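Long-range contacts in Ser-thr phosphatase MSPP (PDB 2JFR), which binds manganese and magnesium ions and probably removes phosphate from phosphoserine and phosphothreonine of other proteins: residues T12-V17 with S223-V228; N21-L26 with V34-G39; L106-G111 with P168-I173. One frame throughout, in Å; residues are numbered along the deposited sequence. Where two conformers were deposited one is given.

The three contacts are antiparallel strand pairings in the two facing sheets of the PP2C beta sandwich. Contact 1 joins strands 5-13 and 226-233 in one sheet. Contacts 2 and 3 sit at the two ends of the other, on the pairs 23-28 with 31-38 and 106-110 with 169-172. All are partly buried, and the outermost parts of contacts 1 and 3 are exposed. Contacts 1 and 2 touch each other. They share the manganese ion, and their side-chain chemistry is mostly polar. Contact 3 lies about 17 Å from contact 2, centre to centre. It has no metal; apolar side chains pack on both faces of its strands, with one polar pair, Asn109 and Asp169, joined by a water.

Contact 1. Residues T12-V17 with S223-V228; sequences TDQGPV and SDNTTV. With MN (manganese (II) ion), chain C.
Thr12 and Thr227 face each other as an antiparallel, non-hydrogen-bonded pair. Their side chains lie side by side, pointing the same way. The two hydroxyls, Thr12 OG1 and Thr227 OG1, come within 2.7 Å, and the CG2 methyl of Thr227 leans against CB of Thr12. Thr12 OG1 stands opposite its own backbone N across the first torsion (-173°), which turns it to the hydroxyl of Thr227. Asn21 ND2, from the loop before strand 23-28, bonds Thr12 OG1, and Asp23 OD2, on that strand, bonds Thr227 OG1.

One residue on, Asp13 and Thr226 form the hydrogen-bonded pair. Asp13 N reaches Thr226 O at 2.8 Å, and Thr226 N returns to Asp13 O at 3.0 Å. In one of two deposited conformers, the carboxylate of Asp13 turns to Asn218 of helix 206-219.

Past the strands, the side chain of Asn225 takes over from the backbone. Its ND2 gives a bond of 2.9 Å to Gln14 O, on a lone pair in the carbonyl plane and almost within the plane of its own amide. Asn20 O takes ND2 as well, and OD1 accepts from Gln22 N. The amide is therefore fixed in rotation. Val17 packs on Ser223: its CG2 rests 3.9 Å from Ser223 CA, and its CB lies near Ser223 O, which Arg18 bonds. The side chain of Ser223 itself points away.

Asp224 OD2 binds manganese at 2.1 Å, and Asn225 O accepts from a manganese-bound water. The gripped amide of Asn225 ties the metal-binding loop to the loop that follows strand 5-13, consistent with a firmly placed Asp224 in a two-metal phosphatase site.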
ATOM      1  N   THR A  12      11.651  -3.895   0.240  1.00 19.74           N
ATOM      2  CA  THR A  12      10.799  -5.014   0.562  1.00 20.93           C
ATOM      3  C   THR A  12      11.629  -6.029   1.271  1.00 22.19           C
ATOM      4  O   THR A  12      12.797  -6.255   0.985  1.00 27.71           O
ATOM      5  CB  THR A  12      10.151  -5.547  -0.754  1.00 21.85           C
ATOM      6  OG1 THR A  12       9.140  -6.571  -0.462  1.00 22.77           O
ATOM      7  CG2 THR A  12      11.151  -6.206  -1.719  1.00 31.33           C
ATOM      8  N   ASP A  13      11.019  -6.733   2.199  1.00 20.50           N
ATOM      9  CA  ASP A  13      11.671  -7.674   3.108  0.65 20.80           C
ATOM     10  C   ASP A  13      10.760  -8.904   3.248  1.00 20.57           C
ATOM     11  O   ASP A  13       9.614  -8.767   3.701  1.00 19.86           O
ATOM     12  CB  ASP A  13      11.937  -7.094   4.482  0.65 23.14           C
ATOM     13  CG  ASP A  13      12.640  -8.125   5.323  0.65 25.24           C
ATOM     14  OD1 ASP A  13      13.323  -9.000   4.710  0.65 23.09           O
ATOM     15  OD2 ASP A  13      12.418  -8.160   6.547  0.65 29.09           O
ATOM     16  N   GLN A  14      11.236 -10.083   2.886  1.00 19.64           N
ATOM     17  CA  GLN A  14      10.453 -11.278   3.082  1.00 17.19           C
ATOM     18  C   GLN A  14      10.210 -11.557   4.553  1.00 16.23           C
ATOM     19  O   GLN A  14       9.124 -12.037   4.936  1.00 15.91           O
ATOM     20  CB  GLN A  14      11.162 -12.460   2.434  1.00 17.01           C
ATOM     21  CG  GLN A  14      10.418 -13.762   2.527  1.00 16.93           C
ATOM     22  CD  GLN A  14      11.077 -14.849   1.739  1.00 18.57           C
ATOM     23  OE1 GLN A  14      11.879 -14.644   0.841  1.00 26.42           O
ATOM     24  NE2 GLN A  14      10.749 -16.074   2.087  1.00 19.21           N
ATOM     25  N   GLY A  15      11.202 -11.325   5.374  1.00 18.14           N
ATOM     26  CA  GLY A  15      11.224 -11.688   6.761  1.00 19.81           C
ATOM     27  C   GLY A  15      11.587 -13.125   6.927  1.00 18.60           C
ATOM     28  O   GLY A  15      11.720 -13.897   5.967  1.00 18.83           O
ATOM     29  N   PRO A  16      11.806 -13.537   8.180  1.00 20.10           N
ATOM     30  CA  PRO A  16      12.304 -14.882   8.502  1.00 22.13           C
ATOM     31  C   PRO A  16      11.234 -15.906   8.710  1.00 21.59           C
ATOM     32  O   PRO A  16      11.612 -17.074   8.971  1.00 25.92           O
ATOM     33  CB  PRO A  16      13.056 -14.606   9.810  1.00 24.29           C
ATOM     34  CG  PRO A  16      12.161 -13.578  10.491  1.00 28.18           C
ATOM     35  CD  PRO A  16      11.867 -12.643   9.355  1.00 24.39           C
ATOM     36  N   VAL A  17       9.970 -15.577   8.557  1.00 20.11           N
ATOM     37  CA  VAL A  17       8.868 -16.488   8.845  1.00 20.43           C
ATOM     38  C   VAL A  17       8.210 -16.967   7.587  1.00 18.52           C
ATOM     39  O   VAL A  17       8.070 -18.168   7.336  1.00 21.06           O
ATOM     40  CB  VAL A  17       7.834 -15.856   9.824  1.00 20.46           C
ATOM     41  CG1 VAL A  17       6.687 -16.785  10.058  1.00 24.75           C
ATOM     42  CG2 VAL A  17       8.506 -15.430  11.134  1.00 22.28           C
ATOM     43  N   SER A 223       7.182 -11.249  11.240  1.00 15.79           N
ATOM     44  CA  SER A 223       6.164 -12.269  11.055  1.00 16.58           C
ATOM     45  C   SER A 223       5.549 -12.245   9.669  1.00 15.70           C
ATOM     46  O   SER A 223       5.004 -13.261   9.251  1.00 17.70           O
ATOM     47  CB  SER A 223       5.064 -12.155  12.103  1.00 18.49           C
ATOM     48  OG  SER A 223       4.404 -10.928  12.049  1.00 19.44           O
ATOM     49  N   ASP A 224       5.576 -11.104   9.004  1.00 15.33           N
ATOM     50  CA  ASP A 224       5.039 -10.957   7.669  1.00 14.71           C
ATOM     51  C   ASP A 224       6.099 -10.338   6.779  1.00 14.78           C
ATOM     52  O   ASP A 224       7.083  -9.788   7.237  1.00 16.66           O
ATOM     53  CB  ASP A 224       3.749 -10.131   7.659  1.00 15.44           C
ATOM     54  CG  ASP A 224       2.912 -10.168   6.424  1.00 15.29           C
ATOM     55  OD1 ASP A 224       3.209 -10.987   5.500  1.00 15.76           O
ATOM     56  OD2 ASP A 224       1.866  -9.410   6.389  1.00 15.56           O
ATOM     57  N   ASN A 225       5.861 -10.441   5.483  1.00 14.32           N
ATOM     58  CA  ASN A 225       6.532  -9.594   4.518  1.00 14.22           C
ATOM     59  C   ASN A 225       6.251  -8.122   4.821  1.00 14.03           C
ATOM     60  O   ASN A 225       5.117  -7.801   5.181  1.00 14.27           O
ATOM     61  CB  ASN A 225       5.968  -9.894   3.128  1.00 14.29           C
ATOM     62  CG  ASN A 225       5.910 -11.340   2.712  1.00 13.86           C
ATOM     63  OD1 ASN A 225       4.995 -11.721   1.974  1.00 14.29           O
ATOM     64  ND2 ASN A 225       6.850 -12.173   3.106  1.00 14.30           N
ATOM     65  N   THR A 226       7.257  -7.279   4.674  1.00 13.90           N
ATOM     66  CA  THR A 226       7.079  -5.832   4.818  1.00 14.28           C
ATOM     67  C   THR A 226       7.602  -5.147   3.591  1.00 13.85           C
ATOM     68  O   THR A 226       8.747  -5.385   3.192  1.00 15.19           O
ATOM     69  CB  THR A 226       7.820  -5.320   6.097  1.00 15.61           C
ATOM     70  OG1 THR A 226       7.240  -5.944   7.238  1.00 17.34           O
ATOM     71  CG2 THR A 226       7.660  -3.817   6.237  1.00 16.75           C
ATOM     72  N   THR A 227       6.810  -4.273   3.025  1.00 13.74           N
ATOM     73  CA  THR A 227       7.171  -3.508   1.829  1.00 14.16           C
ATOM     74  C   THR A 227       6.755  -2.086   2.042  1.00 14.19           C
ATOM     75  O   THR A 227       5.641  -1.826   2.486  1.00 15.73           O
ATOM     76  CB  THR A 227       6.489  -4.131   0.615  1.00 14.86           C
ATOM     77  OG1 THR A 227       6.909  -5.487   0.526  1.00 15.64           O
ATOM     78  CG2 THR A 227       6.838  -3.422  -0.690  1.00 17.57           C
ATOM     79  N   VAL A 228       7.635  -1.162   1.700  1.00 14.14           N
ATOM     80  CA  VAL A 228       7.435   0.257   1.921  1.00 14.45           C
ATOM     81  C   VAL A 228       7.861   1.045   0.687  1.00 14.47           C
ATOM     82  O   VAL A 228       8.861   0.741   0.029  1.00 15.05           O
ATOM     83  CB  VAL A 228       8.172   0.726   3.179  1.00 14.90           C
ATOM     84  CG1 VAL A 228       7.563   0.142   4.424  1.00 15.52           C
ATOM     85  CG2 VAL A 228       9.673   0.436   3.120  1.00 16.70           C
TER
HETATM   86 MN    MN C1235       0.791  -8.751   4.688  0.56 13.82          MN
HETATM   87  O   HOH W   1       1.191 -10.754   3.828  0.83 14.57           O
HETATM   88  O   HOH W   2       2.640  -8.078   3.919  1.00 14.25           O
HETATM   89  O   HOH W   3      -1.002  -9.625   5.177  0.83 17.85           O

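Contact 2. Residues N21-L26 with V34-G39; sequences NQDACL and VADGFG. With MG (magnesium ion), chain B; MN (manganese (II) ion), chain C.
Gln22 O is held by two donors, Gly37 N at 2.8 Å and the hydroxyl of Ser46 on helix 42-59. Gly37 N approaches from above the carbonyl plane, well off a lone pair. The side chain of the same glutamine runs extended along the opposite strand. Its NE2 meets Gly39 O at 2.8 Å, nearly in line with the C=O bond. Its OE1 accepts from two waters. One of them accepts in turn from Gly39 N, and the other, 2.8 Å from OE1, is a ligand of magnesium. Gln22 is thus a second-shell residue of the metal.

Further along, Ala24 and Ala35 exchange backbone bonds. Ala24 N to Ala35 O measures 2.8 Å. Their CB atoms face helix 42-59, where both lie against Ser46 and Leu50. This is the beta hairpin of strands 23-28 and 31-38, at the edge of one PP2C sheet. Its other face, with Asp23, Cys25, Val34 and Asp36, looks into the sandwich.

Asp23 and Asp36 face each other there as a non-hydrogen-bonded pair. The Asp23 carboxylate is turned 71° against that of Asp36, and Asp23 OD1 lies 3.2 Å from Asp36 OD1. The two oxygens do not bond each other; each has its own partner. Asp36 OD1 binds magnesium at 2.0 Å, and Asp23 OD1 accepts from a magnesium-bound water at 2.7 Å. With CG opposite the backbone N (chi1 178°), Asp36 spans both metals: its OD2 binds manganese, which Asp186 and Asp224 also hold. Gly37 O is a further magnesium ligand, and one water bridges the two ions. Asp23 OD2 is bonded by the hydroxyl of Ser185, just past strand 180-184, as well as by Thr227.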
ATOM      1  N   ASN A  21       7.854 -14.080  -0.402  1.00 15.22           N
ATOM      2  CA  ASN A  21       7.531 -12.647  -0.359  1.00 14.46           C
ATOM      3  C   ASN A  21       6.427 -12.441  -1.385  1.00 14.35           C
ATOM      4  O   ASN A  21       6.643 -12.430  -2.588  1.00 16.34           O
ATOM      5  CB  ASN A  21       8.732 -11.791  -0.644  1.00 14.96           C
ATOM      6  CG  ASN A  21       8.398 -10.353  -0.343  1.00 15.62           C
ATOM      7  OD1 ASN A  21       7.256  -9.978  -0.141  1.00 15.77           O
ATOM      8  ND2 ASN A  21       9.447  -9.533  -0.268  1.00 19.81           N
ATOM      9  N   GLN A  22       5.194 -12.333  -0.887  1.00 13.99           N
ATOM     10  CA  GLN A  22       4.042 -12.137  -1.747  1.00 13.74           C
ATOM     11  C   GLN A  22       3.659 -10.663  -1.840  1.00 13.92           C
ATOM     12  O   GLN A  22       2.607 -10.349  -2.428  1.00 14.24           O
ATOM     13  CB  GLN A  22       2.849 -12.964  -1.305  1.00 14.76           C
ATOM     14  CG  GLN A  22       3.201 -14.439  -1.199  1.00 15.24           C
ATOM     15  CD  GLN A  22       1.969 -15.292  -0.927  1.00 16.68           C
ATOM     16  OE1 GLN A  22       1.095 -14.900  -0.147  1.00 17.87           O
ATOM     17  NE2 GLN A  22       1.895 -16.424  -1.555  1.00 19.24           N
ATOM     18  N   ASP A  23       4.463  -9.767  -1.315  1.00 13.99           N
ATOM     19  CA  ASP A  23       4.257  -8.341  -1.550  1.00 14.13           C
ATOM     20  C   ASP A  23       4.952  -7.957  -2.857  1.00 14.39           C
ATOM     21  O   ASP A  23       5.865  -8.639  -3.349  1.00 16.30           O
ATOM     22  CB  ASP A  23       4.933  -7.524  -0.439  1.00 14.06           C
ATOM     23  CG  ASP A  23       4.301  -7.462   0.931  1.00 13.97           C
ATOM     24  OD1 ASP A  23       3.213  -8.039   1.163  1.00 14.39           O
ATOM     25  OD2 ASP A  23       4.949  -6.801   1.802  1.00 14.19           O
ATOM     26  N   ALA A  24       4.524  -6.840  -3.410  1.00 14.79           N
ATOM     27  CA  ALA A  24       5.128  -6.242  -4.592  1.00 15.18           C
ATOM     28  C   ALA A  24       5.014  -4.733  -4.439  1.00 14.12           C
ATOM     29  O   ALA A  24       4.113  -4.234  -3.780  1.00 14.24           O
ATOM     30  CB  ALA A  24       4.481  -6.734  -5.856  1.00 18.47           C
ATOM     31  N   CYS A  25       5.885  -3.999  -5.114  1.00 15.11           N
ATOM     32  CA  CYS A  25       5.799  -2.540  -5.117  1.00 14.89           C
ATOM     33  C   CYS A  25       6.191  -1.965  -6.467  1.00 14.97           C
ATOM     34  O   CYS A  25       6.784  -2.658  -7.302  1.00 17.69           O
ATOM     35  CB  CYS A  25       6.583  -1.916  -4.015  1.00 16.90           C
ATOM     36  SG  CYS A  25       8.306  -2.110  -4.062  1.00 21.46           S
ATOM     37  N   LEU A  26       5.813  -0.722  -6.672  1.00 15.22           N
ATOM     38  CA  LEU A  26       5.987  -0.004  -7.917  1.00 15.99           C
ATOM     39  C   LEU A  26       6.332   1.440  -7.566  1.00 16.06           C
ATOM     40  O   LEU A  26       5.681   2.048  -6.732  1.00 16.06           O
ATOM     41  CB  LEU A  26       4.659  -0.060  -8.678  1.00 18.20           C
ATOM     42  CG  LEU A  26       4.510   0.715  -9.974  1.00 20.34           C
ATOM     43  CD1 LEU A  26       5.491   0.165 -11.004  1.00 28.75           C
ATOM     44  CD2 LEU A  26       3.082   0.578 -10.498  1.00 23.49           C
ATOM     45  N   VAL A  34       1.828  -0.301  -3.611  1.00 13.40           N
ATOM     46  CA  VAL A  34       2.115  -1.560  -2.925  1.00 13.32           C
ATOM     47  C   VAL A  34       0.945  -2.493  -3.131  1.00 13.08           C
ATOM     48  O   VAL A  34      -0.208  -2.088  -3.060  1.00 13.93           O
ATOM     49  CB  VAL A  34       2.381  -1.331  -1.425  1.00 13.87           C
ATOM     50  CG1 VAL A  34       2.506  -2.647  -0.652  1.00 15.65           C
ATOM     51  CG2 VAL A  34       3.597  -0.457  -1.221  1.00 14.57           C
ATOM     52  N   ALA A  35       1.282  -3.769  -3.327  1.00 13.41           N
ATOM     53  CA  ALA A  35       0.283  -4.840  -3.424  1.00 13.39           C
ATOM     54  C   ALA A  35       0.733  -5.977  -2.513  1.00 13.56           C
ATOM     55  O   ALA A  35       1.841  -6.476  -2.659  1.00 14.62           O
ATOM     56  CB  ALA A  35       0.147  -5.315  -4.858  1.00 14.49           C
ATOM     57  N   ASP A  36      -0.126  -6.359  -1.590  1.00 13.65           N
ATOM     58  CA  ASP A  36       0.167  -7.451  -0.656  1.00 13.36           C
ATOM     59  C   ASP A  36      -0.676  -8.650  -1.052  1.00 13.28           C
ATOM     60  O   ASP A  36      -1.890  -8.688  -0.838  1.00 13.59           O
ATOM     61  CB  ASP A  36      -0.171  -7.008   0.774  1.00 13.62           C
ATOM     62  CG  ASP A  36       0.049  -8.100   1.808  1.00 13.25           C
ATOM     63  OD1 ASP A  36       0.249  -9.258   1.375  1.00 13.76           O
ATOM     64  OD2 ASP A  36       0.014  -7.766   3.004  1.00 14.10           O
ATOM     65  N   GLY A  37      -0.025  -9.623  -1.675  1.00 13.43           N
ATOM     66  CA  GLY A  37      -0.709 -10.834  -2.090  1.00 13.85           C
ATOM     67  C   GLY A  37      -0.966 -11.766  -0.937  1.00 13.85           C
ATOM     68  O   GLY A  37      -0.261 -11.782   0.056  1.00 14.03           O
ATOM     69  N   PHE A  38      -1.970 -12.621  -1.132  1.00 14.20           N
ATOM     70  CA  PHE A  38      -2.321 -13.656  -0.204  1.00 14.60           C
ATOM     71  C   PHE A  38      -2.707 -14.918  -0.957  1.00 14.79           C
ATOM     72  O   PHE A  38      -3.149 -14.840  -2.109  1.00 15.34           O
ATOM     73  CB  PHE A  38      -3.444 -13.257   0.760  1.00 15.06           C
ATOM     74  CG  PHE A  38      -4.797 -13.096   0.144  1.00 15.99           C
ATOM     75  CD1 PHE A  38      -5.657 -14.195   0.010  1.00 17.91           C
ATOM     76  CD2 PHE A  38      -5.192 -11.835  -0.331  1.00 18.06           C
ATOM     77  CE1 PHE A  38      -6.891 -14.098  -0.554  1.00 20.84           C
ATOM     78  CE2 PHE A  38      -6.507 -11.769  -0.906  1.00 20.58           C
ATOM     79  CZ  PHE A  38      -7.301 -12.927  -1.005  1.00 22.22           C
ATOM     80  N   GLY A  39      -2.650 -16.027  -0.267  1.00 15.51           N
ATOM     81  CA  GLY A  39      -3.027 -17.311  -0.789  1.00 16.41           C
ATOM     82  C   GLY A  39      -1.839 -18.007  -1.446  1.00 16.59           C
ATOM     83  O   GLY A  39      -0.735 -17.506  -1.536  1.00 16.97           O
TER
HETATM   84 MG    MG B1234       0.619 -11.168   1.829  0.99 13.88          MG
HETATM   85 MN    MN C1235       0.791  -8.751   4.688  0.56 13.82          MN
HETATM   86  O   HOH W   4      -0.575 -16.108   1.762  0.69 22.07           O
HETATM   87  O   HOH W   5       1.194 -13.148   1.989  1.00 15.24           O
HETATM   88  O   HOH W   6       2.532 -10.693   1.188  1.00 14.25           O
HETATM   89  O   HOH W   1       1.191 -10.754   3.828  0.83 14.57           O
HETATM   90  O   HOH W   7      -1.198 -11.420   2.732  0.83 14.64           O
HETATM   91  O   HOH W   3      -1.002  -9.625   5.177  0.83 17.85           O

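Contact 3. Residues L106-G111 with P168-I173; sequences LVVNIG and PDVFGI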
ATOM      1  N   LEU A 106      -3.730  11.672  -5.638  1.00 14.44           N
ATOM      2  CA  LEU A 106      -4.871  10.762  -5.501  1.00 14.34           C
ATOM      3  C   LEU A 106      -4.406   9.410  -4.981  1.00 14.03           C
ATOM      4  O   LEU A 106      -3.360   8.924  -5.408  1.00 15.09           O
ATOM      5  CB  LEU A 106      -5.526  10.600  -6.880  1.00 15.31           C
ATOM      6  CG  LEU A 106      -6.941   9.972  -6.881  1.00 16.23           C
ATOM      7  CD1 LEU A 106      -7.945  10.956  -6.357  1.00 16.78           C
ATOM      8  CD2 LEU A 106      -7.284   9.535  -8.258  1.00 18.99           C
ATOM      9  N   VAL A 107      -5.195   8.845  -4.098  1.00 13.78           N
ATOM     10  CA  VAL A 107      -5.006   7.437  -3.646  1.00 13.98           C
ATOM     11  C   VAL A 107      -6.170   6.621  -4.066  1.00 14.11           C
ATOM     12  O   VAL A 107      -7.349   7.031  -3.981  1.00 15.24           O
ATOM     13  CB  VAL A 107      -4.721   7.349  -2.148  1.00 14.53           C
ATOM     14  CG1 VAL A 107      -5.823   7.927  -1.274  1.00 16.29           C
ATOM     15  CG2 VAL A 107      -4.404   5.910  -1.720  1.00 15.38           C
ATOM     16  N   VAL A 108      -5.875   5.399  -4.538  1.00 14.19           N
ATOM     17  CA  VAL A 108      -6.869   4.372  -4.831  1.00 14.50           C
ATOM     18  C   VAL A 108      -6.441   3.148  -4.036  1.00 14.68           C
ATOM     19  O   VAL A 108      -5.292   2.722  -4.136  1.00 16.04           O
ATOM     20  CB  VAL A 108      -6.924   4.086  -6.338  1.00 15.48           C
ATOM     21  CG1 VAL A 108      -7.982   3.002  -6.603  1.00 17.46           C
ATOM     22  CG2 VAL A 108      -7.199   5.335  -7.139  1.00 18.12           C
ATOM     23  N   ASN A 109      -7.350   2.586  -3.233  1.00 14.50           N
ATOM     24  CA  ASN A 109      -6.914   1.530  -2.341  1.00 14.53           C
ATOM     25  C   ASN A 109      -8.011   0.506  -2.114  1.00 14.56           C
ATOM     26  O   ASN A 109      -9.202   0.792  -2.009  1.00 14.82           O
ATOM     27  CB  ASN A 109      -6.415   2.088  -1.015  1.00 15.71           C
ATOM     28  CG  ASN A 109      -7.498   2.875  -0.184  1.00 17.74           C
ATOM     29  OD1 ASN A 109      -7.918   2.376   0.857  1.00 22.82           O
ATOM     30  ND2 ASN A 109      -7.863   4.005  -0.706  1.00 19.98           N
ATOM     31  N   ILE A 110      -7.544  -0.735  -2.011  1.00 14.34           N
ATOM     32  CA  ILE A 110      -8.375  -1.887  -1.700  0.63 14.40           C
ATOM     33  C   ILE A 110      -7.564  -2.811  -0.825  1.00 14.25           C
ATOM     34  O   ILE A 110      -6.431  -3.190  -1.171  1.00 15.09           O
ATOM     35  CB  ILE A 110      -8.917  -2.503  -3.020  0.63 14.73           C
ATOM     36  CG1 ILE A 110      -9.994  -3.543  -2.687  0.63 16.48           C
ATOM     37  CG2 ILE A 110      -7.833  -2.977  -3.950  0.63 17.01           C
ATOM     38  CD1 ILE A 110     -10.741  -4.039  -3.875  0.63 18.50           C
ATOM     39  N   GLY A 111      -8.113  -3.180   0.315  1.00 14.76           N
ATOM     40  CA  GLY A 111      -7.437  -4.046   1.236  1.00 14.60           C
ATOM     41  C   GLY A 111      -6.852  -3.255   2.395  1.00 14.43           C
ATOM     42  O   GLY A 111      -7.481  -2.314   2.873  1.00 15.34           O
ATOM     43  N   PRO A 168     -12.841  -0.032  -5.240  1.00 22.58           N
ATOM     44  CA  PRO A 168     -11.794   0.533  -4.412  1.00 19.31           C
ATOM     45  C   PRO A 168     -12.255   1.877  -3.826  1.00 17.42           C
ATOM     46  O   PRO A 168     -13.092   2.571  -4.369  1.00 19.53           O
ATOM     47  CB  PRO A 168     -10.626   0.770  -5.386  1.00 20.47           C
ATOM     48  CG  PRO A 168     -11.259   1.028  -6.684  1.00 24.67           C
ATOM     49  CD  PRO A 168     -12.448   0.059  -6.687  1.00 25.94           C
ATOM     50  N   ASP A 169     -11.637   2.248  -2.716  1.00 15.82           N
ATOM     51  CA  ASP A 169     -11.745   3.619  -2.245  1.00 15.45           C
ATOM     52  C   ASP A 169     -10.876   4.504  -3.147  1.00 15.04           C
ATOM     53  O   ASP A 169      -9.811   4.069  -3.608  1.00 15.94           O
ATOM     54  CB  ASP A 169     -11.286   3.733  -0.823  1.00 15.89           C
ATOM     55  CG  ASP A 169     -12.231   3.156   0.219  1.00 16.79           C
ATOM     56  OD1 ASP A 169     -13.408   2.844  -0.135  1.00 22.28           O
ATOM     57  OD2 ASP A 169     -11.803   2.965   1.368  1.00 17.96           O
ATOM     58  N   VAL A 170     -11.334   5.721  -3.369  1.00 15.14           N
ATOM     59  CA  VAL A 170     -10.683   6.705  -4.236  0.61 14.75           C
ATOM     60  C   VAL A 170     -10.764   8.032  -3.542  1.00 14.81           C
ATOM     61  O   VAL A 170     -11.888   8.476  -3.281  1.00 16.67           O
ATOM     62  CB  VAL A 170     -11.372   6.772  -5.597  0.61 14.98           C
ATOM     63  CG1 VAL A 170     -10.678   7.819  -6.486  0.61 17.36           C
ATOM     64  CG2 VAL A 170     -11.415   5.401  -6.231  0.61 16.94           C
ATOM     65  N   PHE A 171      -9.672   8.744  -3.267  1.00 14.42           N
ATOM     66  CA  PHE A 171      -9.819  10.052  -2.673  1.00 14.45           C
ATOM     67  C   PHE A 171      -8.559  10.856  -2.905  1.00 14.22           C
ATOM     68  O   PHE A 171      -7.441  10.331  -3.038  1.00 14.71           O
ATOM     69  CB  PHE A 171     -10.101  10.008  -1.168  1.00 15.94           C
ATOM     70  CG  PHE A 171     -11.060  11.139  -0.805  1.00 16.30           C
ATOM     71  CD1 PHE A 171     -12.376  11.027  -1.081  1.00 22.64           C
ATOM     72  CD2 PHE A 171     -10.599  12.339  -0.233  1.00 16.17           C
ATOM     73  CE1 PHE A 171     -13.247  12.074  -0.782  1.00 22.75           C
ATOM     74  CE2 PHE A 171     -11.478  13.346   0.059  1.00 17.62           C
ATOM     75  CZ  PHE A 171     -12.784  13.229  -0.247  1.00 21.32           C
ATOM     76  N   GLY A 172      -8.705  12.175  -2.886  1.00 14.48           N
ATOM     77  CA  GLY A 172      -7.558  13.041  -2.883  1.00 14.46           C
ATOM     78  C   GLY A 172      -6.745  12.862  -1.633  1.00 14.13           C
ATOM     79  O   GLY A 172      -7.222  12.529  -0.570  1.00 16.12           O
ATOM     80  N   ILE A 173      -5.446  13.156  -1.768  1.00 14.29           N
ATOM     81  CA  ILE A 173      -4.506  13.152  -0.675  1.00 14.49           C
ATOM     82  C   ILE A 173      -4.192  14.613  -0.303  1.00 14.85           C
ATOM     83  O   ILE A 173      -3.718  15.357  -1.179  1.00 16.08           O
ATOM     84  CB  ILE A 173      -3.172  12.444  -1.036  1.00 14.35           C
ATOM     85  CG1 ILE A 173      -3.435  11.041  -1.625  1.00 15.18           C
ATOM     86  CG2 ILE A 173      -2.272  12.400   0.175  1.00 15.72           C
ATOM     87  CD1 ILE A 173      -2.218  10.469  -2.283  1.00 15.58           C
TER
HETATM   88  O   HOH W   8      -9.646   4.371   2.262  1.00 18.53           O
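Val107 and Phe171 form a hydrogen-bonded antiparallel pair. Val107 N points almost straight at Phe171 O, 2.9 Å away, and Phe171 N answers to Val107 O. Two residues on, Asn109 and Asp169 repeat the pattern, with Asn109 N to Asp169 O at 2.9 Å.

Apolar side chains fill in on both faces. On one, Leu106 and, in one deposited conformer, Val170 meet obliquely through methyls, and CD1 of Leu106 also lies over the carbonyl of Phe171, 3.4 Å from its O. Next to them, CG1 of Val108 touches CB of Pro168 at 3.7 Å, the two side chains being side by side. On the other face, Ile173 comes across Val107 at about a right angle, and the CG1 atoms of the two residues are 3.9 Å apart.

Asn109 and Asp169 also meet through side chains. Asn109 has CG between its backbone N and carbonyl carbon (chi1 62°). This sets ND2 over CB of Asp169 at 3.4 Å, with the amide and carboxylate planes 70° apart. The polar ends are joined by a water that donates to both Asn109 OD1 and Asp169 OD2. Asp169 OD2 also takes His130 NE2 and a salt bridge from Arg138, while OD1 pairs with Arg158. His130 accepts from Gly111 N through ND1, so it links the ends of both segments.

Strand 169-172 is the outermost of its sheet, and strand 106-110 lies between it and strand 89-96, bonded antiparallel to both. Helix 63-81 packs on the face of Leu106, Val108 and Val170. Val107 and Ile173 press on Leu115 of the facing sheet.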